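Glucose-6-phosphate isomerase like protein (Thermus thermophilus, PDB 1WIW) probably acts as a sugar-phosphate isomerase of the PGI/PMI family, interconverting fructose 6-phosphate with glucose 6-phosphate or mannose 6-phosphate. Local coordinates at residues F155-L160 with A263-Y268; A242-T247 with M256-R261; D3-E8 with V146-N151. All coordinates share one frame; numbering follows the deposited sequence.

Interaction 1: F155-L160 with A263-Y268; sequences FLAYTL and AWTAYY
The methyl group of Thr265 is the centre of this apolar helix-helix contact, met by Leu156 and Leu160. Thr265 CG2 is anti to the backbone N (the OG1 torsion, chi1, is -61°), which turns the methyl to residues 155-160 and keeps OG1 beside the backbone N. Leu156 meets that methyl with its branch point, CG to Thr265 CG2 being 3.8 Å, and its CD2 lies equally near, the two side chains running obliquely across one another. Leu160 reaches the same methyl from one turn further on with CD2, at 4.2 Å and roughly at right angles. About one turn after Thr265, Tyr268 CB rests on Ala157 CB at 3.7 Å; the phenol ring leads away from the interface.

The backbones come close where side chains are small: CA of Ala157 and CA of Thr265 are 5.5 Å apart, and Ala157 CB lies 3.9 Å from Thr265 O. Over these segments the axes approach to 8.3 Å and cross at -57°.

Polar ends are served outside the interface, Thr265 OG1 by Arg261 O within its own helix and Tyr268 OH by Leu142 O.

Within the C-terminal SIS domain, the contact sets helix 152-160 against the long helix 251-272, whose residues Ala263, Trp264 and Tyr267 pack on helix 17-23.

Interaction 2: A242-T247 with M256-R261; sequences AEVPAT and MALWYR
Ala257 opens the helical side of the contact, its CB set against the backbone of Thr247. The methyl lies 3.1 Å from Thr247 O, a close approach for a carbon and a carbonyl oxygen, and this oxygen is buried with no polar partner in the model. Thr247 CB is also near, 4.0 Å from Ala257 CB.

Leu258 follows and spreads its branches along the incoming chain. Its CG is anti to the carbonyl carbon (chi1 -76°), a setting from which the branch point meets Ala246 CB at 3.5 Å. CD1 touches that same methyl, whereas CD2 turns to the strand end, 3.7 Å from Val244 CG1 and also against the carbonyl oxygens of Val244 and Pro245. An alanine here would remove CG and both methyls, and is likely to leave a gap beside Ala246 CB and Val244 CG1, loosening the hold on the chain as it leaves the strand.

Arg261, one turn on, starts extended and bends at chi3 (-65°). Its CD lies against Val244 CG1 at 3.7 Å, and NH2 packs on CG and CD of the Pro245 ring, the two side chains crossing at about a right angle. Pro245 O stands 4.1 Å above the guanidinium plane, over its centre. The charge is met by Glu138 OE2, which forms a salt bridge with Arg261 NH1 and also bonds Thr247 OG1.

This is a strand-loop-helix unit of the SIS-family C-terminal domain: helix 251-272 packs back on the end of strand 240-244, which lies at the edge of the parallel three-stranded sheet within this chain and hydrogen-bonds to strand 216-221. Leu258 also touches Leu175 of helix 174-185, while Met256 and Trp259 reach helix 110-121 and Met256 and Tyr260 helix 125-139.

Interaction 3: D3-E8 with V146-N151; sequences DLDREE and VPVEEN
The carboxylate of Asp5 is held at both oxygens, OD1 by the backbone N of Val148 across the contact and OD2 by Lys154 NZ of the following helix. Val148 N donates to Asp5 OD1 over 3.0 Å, almost straight at 175°, and is received on the syn lone pair of that oxygen, the side of OD2. The bond from Lys154 is a salt bridge, and its NZ also bonds Leu4 O and Val146 O and therefore ties both segments together. A chi1 of -72° swings the Asp5 carboxylate to the side of its own backbone N, from where it lies beside Val148, OD1 standing 3.2 Å from Val148 CG2; its OD2 comes to 3.5 Å from Pro147 CA.

Asp5 is presented by a type I beta turn from Asp3 to Arg6, combined with an Asx turn in which Asp5 N donates to Asp3 OD2 at 2.6 Å, from 44° out of the carboxylate plane. On the other segment, Asn151 is the N-cap of helix 152-160, its OD1 accepting from Lys154 N.

The apolar share is slight: Leu4 CB lies 4.3 Å from Val148 CG2. Glu149 OE1 comes within 4.1 Å of Asp5 OD1, a like-charge approach that Lys154 probably tempers.

How the interactions relate
Helix 251-272 joins interactions 1 and 2, whose centres are 12 Å apart: residues 256-261 face the end of strand 240-244, and residues 263-268 face helix 152-160. The two also touch directly, Leu156 CD1 lying 3.8 Å from Ala242 CB, so one leucine packs against both the helix and the strand. Interaction 3, with its centre 11 Å from that of interaction 1, lies at the surface by the start of helix 152-160. A probable hydrogen bond of 2.9 Å between Tyr158 OH and Leu4 N links them, and Tyr268 CB packs on Leu4 CD1 at 3.8 Å. Interactions 2 and 3 stay separate, with nearest atoms about 7 Å apart.

Interaction 1: F155-L160 with A263-Y268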
# COMPACT_ATOMS: atom_id res chain seq x y z
N PHE B 155 5.48 1.83 -25.88
CA PHE B 155 6.88 1.55 -25.61
C PHE B 155 7.06 0.92 -24.23
O PHE B 155 7.75 -0.08 -24.09
CB PHE B 155 7.72 2.83 -25.71
CG PHE B 155 9.20 2.57 -25.69
CD1 PHE B 155 9.88 2.24 -26.86
CD2 PHE B 155 9.92 2.63 -24.49
CE1 PHE B 155 11.25 1.95 -26.84
CE2 PHE B 155 11.29 2.34 -24.46
CZ PHE B 155 11.95 2.00 -25.64
N LEU B 156 6.42 1.51 -23.21
CA LEU B 156 6.54 0.99 -21.85
C LEU B 156 5.91 -0.39 -21.71
O LEU B 156 6.42 -1.24 -20.97
CB LEU B 156 5.88 1.95 -20.85
CG LEU B 156 5.97 1.56 -19.36
CD1 LEU B 156 7.44 1.34 -18.98
CD2 LEU B 156 5.35 2.65 -18.48
N ALA B 157 4.82 -0.63 -22.42
CA ALA B 157 4.14 -1.92 -22.37
C ALA B 157 5.12 -3.02 -22.78
O ALA B 157 5.19 -4.07 -22.15
CB ALA B 157 2.91 -1.91 -23.28
N TYR B 158 5.87 -2.77 -23.85
CA TYR B 158 6.85 -3.74 -24.31
C TYR B 158 7.91 -4.00 -23.24
O TYR B 158 8.36 -5.13 -23.07
CB TYR B 158 7.51 -3.26 -25.61
CG TYR B 158 6.68 -3.55 -26.84
CD1 TYR B 158 6.43 -4.86 -27.24
CD2 TYR B 158 6.14 -2.52 -27.60
CE1 TYR B 158 5.65 -5.15 -28.36
CE2 TYR B 158 5.36 -2.79 -28.73
CZ TYR B 158 5.12 -4.11 -29.10
OH TYR B 158 4.34 -4.38 -30.20
N THR B 159 8.29 -2.96 -22.52
CA THR B 159 9.29 -3.08 -21.46
C THR B 159 8.76 -3.91 -20.27
O THR B 159 9.52 -4.61 -19.60
CB THR B 159 9.72 -1.70 -20.92
OG1 THR B 159 10.29 -0.93 -21.98
CG2 THR B 159 10.73 -1.85 -19.79
N LEU B 160 7.46 -3.80 -20.02
CA LEU B 160 6.83 -4.52 -18.92
C LEU B 160 6.41 -5.94 -19.29
O LEU B 160 6.10 -6.75 -18.42
CB LEU B 160 5.62 -3.72 -18.41
CG LEU B 160 5.83 -2.71 -17.26
CD1 LEU B 160 7.23 -2.14 -17.26
CD2 LEU B 160 4.78 -1.62 -17.36
N ALA B 263 -2.82 4.01 -17.45
CA ALA B 263 -4.04 3.31 -17.84
C ALA B 263 -3.84 2.86 -19.28
O ALA B 263 -4.15 1.72 -19.64
CB ALA B 263 -5.25 4.23 -17.74
N TRP B 264 -3.33 3.76 -20.11
CA TRP B 264 -3.05 3.44 -21.51
C TRP B 264 -1.99 2.35 -21.61
O TRP B 264 -2.08 1.46 -22.45
CB TRP B 264 -2.56 4.69 -22.25
CG TRP B 264 -3.65 5.48 -22.93
CD1 TRP B 264 -4.09 6.72 -22.59
CD2 TRP B 264 -4.41 5.07 -24.07
NE1 TRP B 264 -5.09 7.12 -23.45
CE2 TRP B 264 -5.31 6.13 -24.37
CE3 TRP B 264 -4.43 3.92 -24.87
CZ2 TRP B 264 -6.21 6.07 -25.44
CZ3 TRP B 264 -5.33 3.86 -25.94
CH2 TRP B 264 -6.21 4.93 -26.22
N THR B 265 -0.97 2.43 -20.75
CA THR B 265 0.10 1.44 -20.77
C THR B 265 -0.48 0.06 -20.42
O THR B 265 -0.18 -0.92 -21.10
CB THR B 265 1.20 1.82 -19.76
OG1 THR B 265 1.76 3.10 -20.12
CG2 THR B 265 2.31 0.78 -19.74
N ALA B 266 -1.30 0.01 -19.38
CA ALA B 266 -1.93 -1.23 -18.96
C ALA B 266 -2.80 -1.78 -20.09
O ALA B 266 -2.87 -2.99 -20.29
CB ALA B 266 -2.79 -0.98 -17.72
N TYR B 267 -3.45 -0.87 -20.83
CA TYR B 267 -4.30 -1.25 -21.96
C TYR B 267 -3.48 -2.01 -23.00
O TYR B 267 -3.86 -3.10 -23.45
CB TYR B 267 -4.90 0.00 -22.61
CG TYR B 267 -5.66 -0.25 -23.90
CD1 TYR B 267 -6.97 -0.74 -23.88
CD2 TYR B 267 -5.05 -0.05 -25.13
CE1 TYR B 267 -7.66 -1.03 -25.08
CE2 TYR B 267 -5.73 -0.33 -26.33
CZ TYR B 267 -7.02 -0.82 -26.30
OH TYR B 267 -7.66 -1.13 -27.48
N TYR B 268 -2.36 -1.41 -23.40
CA TYR B 268 -1.47 -2.02 -24.39
C TYR B 268 -0.83 -3.31 -23.88
O TYR B 268 -0.62 -4.24 -24.66
CB TYR B 268 -0.39 -1.02 -24.82
CG TYR B 268 -0.94 0.11 -25.67
CD1 TYR B 268 -0.78 1.44 -25.29
CD2 TYR B 268 -1.65 -0.17 -26.84
CE1 TYR B 268 -1.33 2.49 -26.06
CE2 TYR B 268 -2.21 0.86 -27.62
CZ TYR B 268 -2.04 2.18 -27.22
OH TYR B 268 -2.63 3.19 -27.96

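Interaction 2: A242-T247 with M256-R261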
# COMPACT_ATOMS: atom_id res chain seq x y z
N ALA B 242 12.45 2.20 -15.77
CA ALA B 242 11.82 3.24 -16.58
C ALA B 242 11.47 4.47 -15.75
O ALA B 242 10.96 4.35 -14.63
CB ALA B 242 10.55 2.69 -17.23
N GLU B 243 11.77 5.65 -16.28
CA GLU B 243 11.45 6.89 -15.59
C GLU B 243 10.29 7.50 -16.37
O GLU B 243 10.45 7.88 -17.52
CB GLU B 243 12.64 7.85 -15.60
CG GLU B 243 13.90 7.30 -14.96
CD GLU B 243 15.08 8.25 -15.07
OE1 GLU B 243 15.04 9.33 -14.45
OE2 GLU B 243 16.04 7.91 -15.79
N VAL B 244 9.11 7.57 -15.75
CA VAL B 244 7.95 8.13 -16.42
C VAL B 244 7.78 9.60 -16.05
O VAL B 244 7.55 9.93 -14.89
CB VAL B 244 6.65 7.38 -16.04
CG1 VAL B 244 5.49 7.88 -16.90
CG2 VAL B 244 6.84 5.87 -16.21
N PRO B 245 7.88 10.50 -17.04
CA PRO B 245 7.72 11.92 -16.75
C PRO B 245 6.25 12.27 -16.52
O PRO B 245 5.37 11.63 -17.09
CB PRO B 245 8.30 12.59 -18.00
CG PRO B 245 7.92 11.64 -19.07
CD PRO B 245 8.22 10.28 -18.46
N ALA B 246 6.00 13.27 -15.69
CA ALA B 246 4.63 13.67 -15.39
C ALA B 246 4.26 14.99 -16.03
O ALA B 246 4.81 16.04 -15.69
CB ALA B 246 4.43 13.75 -13.89
N THR B 247 3.30 14.93 -16.95
CA THR B 247 2.81 16.12 -17.63
C THR B 247 1.92 16.88 -16.65
O THR B 247 1.28 16.27 -15.79
CB THR B 247 1.98 15.72 -18.86
OG1 THR B 247 2.81 14.97 -19.76
CG2 THR B 247 1.44 16.96 -19.59
N MSE B 256 -2.51 12.81 -11.94
CA MSE B 256 -3.54 12.31 -12.84
C MSE B 256 -2.97 12.00 -14.23
O MSE B 256 -3.40 11.03 -14.88
CB MSE B 256 -4.68 13.31 -12.91
CG MSE B 256 -6.07 12.72 -12.65
SE MSE B 256 -6.19 11.51 -11.13
CE MSE B 256 -5.72 12.75 -9.72
N ALA B 257 -2.02 12.80 -14.70
CA ALA B 257 -1.40 12.57 -16.00
C ALA B 257 -0.63 11.26 -15.96
O ALA B 257 -0.65 10.49 -16.91
CB ALA B 257 -0.47 13.73 -16.37
N LEU B 258 0.06 11.02 -14.85
CA LEU B 258 0.82 9.78 -14.70
C LEU B 258 -0.17 8.62 -14.69
O LEU B 258 0.01 7.62 -15.38
CB LEU B 258 1.62 9.78 -13.39
CG LEU B 258 2.89 10.64 -13.34
CD1 LEU B 258 3.37 10.77 -11.91
CD2 LEU B 258 3.98 10.02 -14.22
N TRP B 259 -1.22 8.76 -13.89
CA TRP B 259 -2.27 7.74 -13.79
C TRP B 259 -2.85 7.43 -15.18
O TRP B 259 -3.02 6.26 -15.54
CB TRP B 259 -3.37 8.23 -12.86
CG TRP B 259 -4.55 7.30 -12.74
CD1 TRP B 259 -4.68 6.22 -11.92
CD2 TRP B 259 -5.76 7.38 -13.50
NE1 TRP B 259 -5.90 5.62 -12.12
CE2 TRP B 259 -6.59 6.31 -13.09
CE3 TRP B 259 -6.24 8.25 -14.50
CZ2 TRP B 259 -7.86 6.08 -13.63
CZ3 TRP B 259 -7.51 8.02 -15.04
CH2 TRP B 259 -8.30 6.95 -14.60
N TYR B 260 -3.16 8.47 -15.94
CA TYR B 260 -3.73 8.31 -17.29
C TYR B 260 -2.78 7.58 -18.24
O TYR B 260 -3.19 6.69 -18.98
CB TYR B 260 -4.10 9.68 -17.87
CG TYR B 260 -4.83 9.64 -19.21
CD1 TYR B 260 -6.09 9.05 -19.32
CD2 TYR B 260 -4.27 10.23 -20.34
CE1 TYR B 260 -6.79 9.06 -20.54
CE2 TYR B 260 -4.96 10.24 -21.57
CZ TYR B 260 -6.22 9.66 -21.65
OH TYR B 260 -6.92 9.69 -22.84
N ARG B 261 -1.51 7.97 -18.24
CA ARG B 261 -0.55 7.31 -19.12
C ARG B 261 -0.39 5.83 -18.74
O ARG B 261 -0.15 4.98 -19.59
CB ARG B 261 0.82 7.99 -19.06
CG ARG B 261 1.86 7.31 -19.95
CD ARG B 261 3.23 7.96 -19.86
NE ARG B 261 3.25 9.33 -20.37
CZ ARG B 261 4.35 9.95 -20.77
NH1 ARG B 261 4.28 11.20 -21.22
NH2 ARG B 261 5.51 9.32 -20.74

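Interaction 3: D3-E8 with V146-N151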
# COMPACT_ATOMS: atom_id res chain seq x y z
N ASP B 3 2.30 -7.24 -32.16
CA ASP B 3 2.69 -5.91 -32.61
C ASP B 3 1.55 -4.92 -32.38
O ASP B 3 0.47 -5.05 -32.94
CB ASP B 3 3.06 -5.99 -34.10
CG ASP B 3 3.53 -4.66 -34.67
OD1 ASP B 3 4.07 -4.68 -35.80
OD2 ASP B 3 3.35 -3.62 -34.02
N LEU B 4 1.82 -3.92 -31.53
CA LEU B 4 0.83 -2.90 -31.20
C LEU B 4 0.54 -1.96 -32.36
O LEU B 4 -0.29 -1.06 -32.25
CB LEU B 4 1.29 -2.11 -29.96
CG LEU B 4 1.44 -2.96 -28.69
CD1 LEU B 4 1.99 -2.10 -27.54
CD2 LEU B 4 0.09 -3.56 -28.31
N ASP B 5 1.24 -2.16 -33.47
CA ASP B 5 1.02 -1.32 -34.64
C ASP B 5 0.29 -2.07 -35.76
O ASP B 5 0.21 -1.60 -36.89
CB ASP B 5 2.35 -0.72 -35.10
CG ASP B 5 2.86 0.37 -34.14
OD1 ASP B 5 4.05 0.72 -34.17
OD2 ASP B 5 2.04 0.88 -33.35
N ARG B 6 -0.24 -3.25 -35.43
CA ARG B 6 -1.01 -4.05 -36.38
C ARG B 6 -2.46 -4.04 -35.89
O ARG B 6 -2.74 -4.32 -34.72
CB ARG B 6 -0.48 -5.49 -36.47
CG ARG B 6 0.82 -5.62 -37.28
CD ARG B 6 1.35 -7.06 -37.28
NE ARG B 6 0.45 -8.01 -37.92
CZ ARG B 6 0.54 -8.40 -39.19
NH1 ARG B 6 -0.34 -9.27 -39.68
NH2 ARG B 6 1.50 -7.92 -39.97
N GLU B 7 -3.39 -3.71 -36.79
CA GLU B 7 -4.79 -3.61 -36.43
C GLU B 7 -5.47 -4.83 -35.82
O GLU B 7 -6.29 -4.70 -34.92
CB GLU B 7 -5.61 -3.14 -37.64
CG GLU B 7 -6.93 -2.50 -37.24
CD GLU B 7 -7.82 -2.19 -38.43
OE1 GLU B 7 -7.32 -1.65 -39.44
OE2 GLU B 7 -9.03 -2.49 -38.35
N GLU B 8 -5.12 -6.03 -36.29
CA GLU B 8 -5.76 -7.23 -35.77
C GLU B 8 -5.43 -7.50 -34.31
O GLU B 8 -6.09 -8.30 -33.65
CB GLU B 8 -5.41 -8.46 -36.62
CG GLU B 8 -4.03 -9.04 -36.41
CD GLU B 8 -2.92 -8.28 -37.13
OE1 GLU B 8 -1.77 -8.74 -37.08
OE2 GLU B 8 -3.20 -7.23 -37.75
N VAL B 146 -0.99 6.13 -32.92
CA VAL B 146 0.36 6.65 -32.71
C VAL B 146 1.31 5.45 -32.62
O VAL B 146 1.21 4.64 -31.70
CB VAL B 146 0.45 7.46 -31.40
CG1 VAL B 146 1.85 8.02 -31.22
CG2 VAL B 146 -0.59 8.60 -31.42
N PRO B 147 2.25 5.33 -33.58
CA PRO B 147 3.20 4.21 -33.58
C PRO B 147 4.06 4.08 -32.32
O PRO B 147 4.27 5.04 -31.60
CB PRO B 147 4.04 4.47 -34.84
CG PRO B 147 3.96 5.97 -35.01
CD PRO B 147 2.51 6.25 -34.70
N VAL B 148 4.56 2.87 -32.08
CA VAL B 148 5.37 2.58 -30.90
C VAL B 148 6.54 3.54 -30.68
O VAL B 148 6.76 3.99 -29.56
CB VAL B 148 5.92 1.13 -30.94
CG1 VAL B 148 6.64 0.80 -29.64
CG2 VAL B 148 4.78 0.14 -31.16
N GLU B 149 7.27 3.85 -31.74
CA GLU B 149 8.41 4.76 -31.62
C GLU B 149 8.03 6.15 -31.10
O GLU B 149 8.89 6.90 -30.66
CB GLU B 149 9.13 4.89 -32.96
CG GLU B 149 8.26 5.43 -34.08
CD GLU B 149 7.63 4.33 -34.93
OE1 GLU B 149 7.32 3.25 -34.38
OE2 GLU B 149 7.45 4.57 -36.15
N GLU B 150 6.74 6.50 -31.16
CA GLU B 150 6.31 7.81 -30.69
C GLU B 150 5.28 7.72 -29.56
O GLU B 150 4.84 8.74 -29.03
CB GLU B 150 5.71 8.62 -31.85
CG GLU B 150 6.64 8.80 -33.03
CD GLU B 150 6.02 9.64 -34.14
OE1 GLU B 150 4.90 9.32 -34.59
OE2 GLU B 150 6.67 10.62 -34.57
N ASN B 151 4.90 6.50 -29.20
CA ASN B 151 3.90 6.29 -28.16
C ASN B 151 4.56 5.75 -26.89
O ASN B 151 5.04 4.61 -26.87
CB ASN B 151 2.86 5.29 -28.69
CG ASN B 151 1.66 5.17 -27.79
OD1 ASN B 151 1.79 5.09 -26.57
ND2 ASN B 151 0.47 5.13 -28.39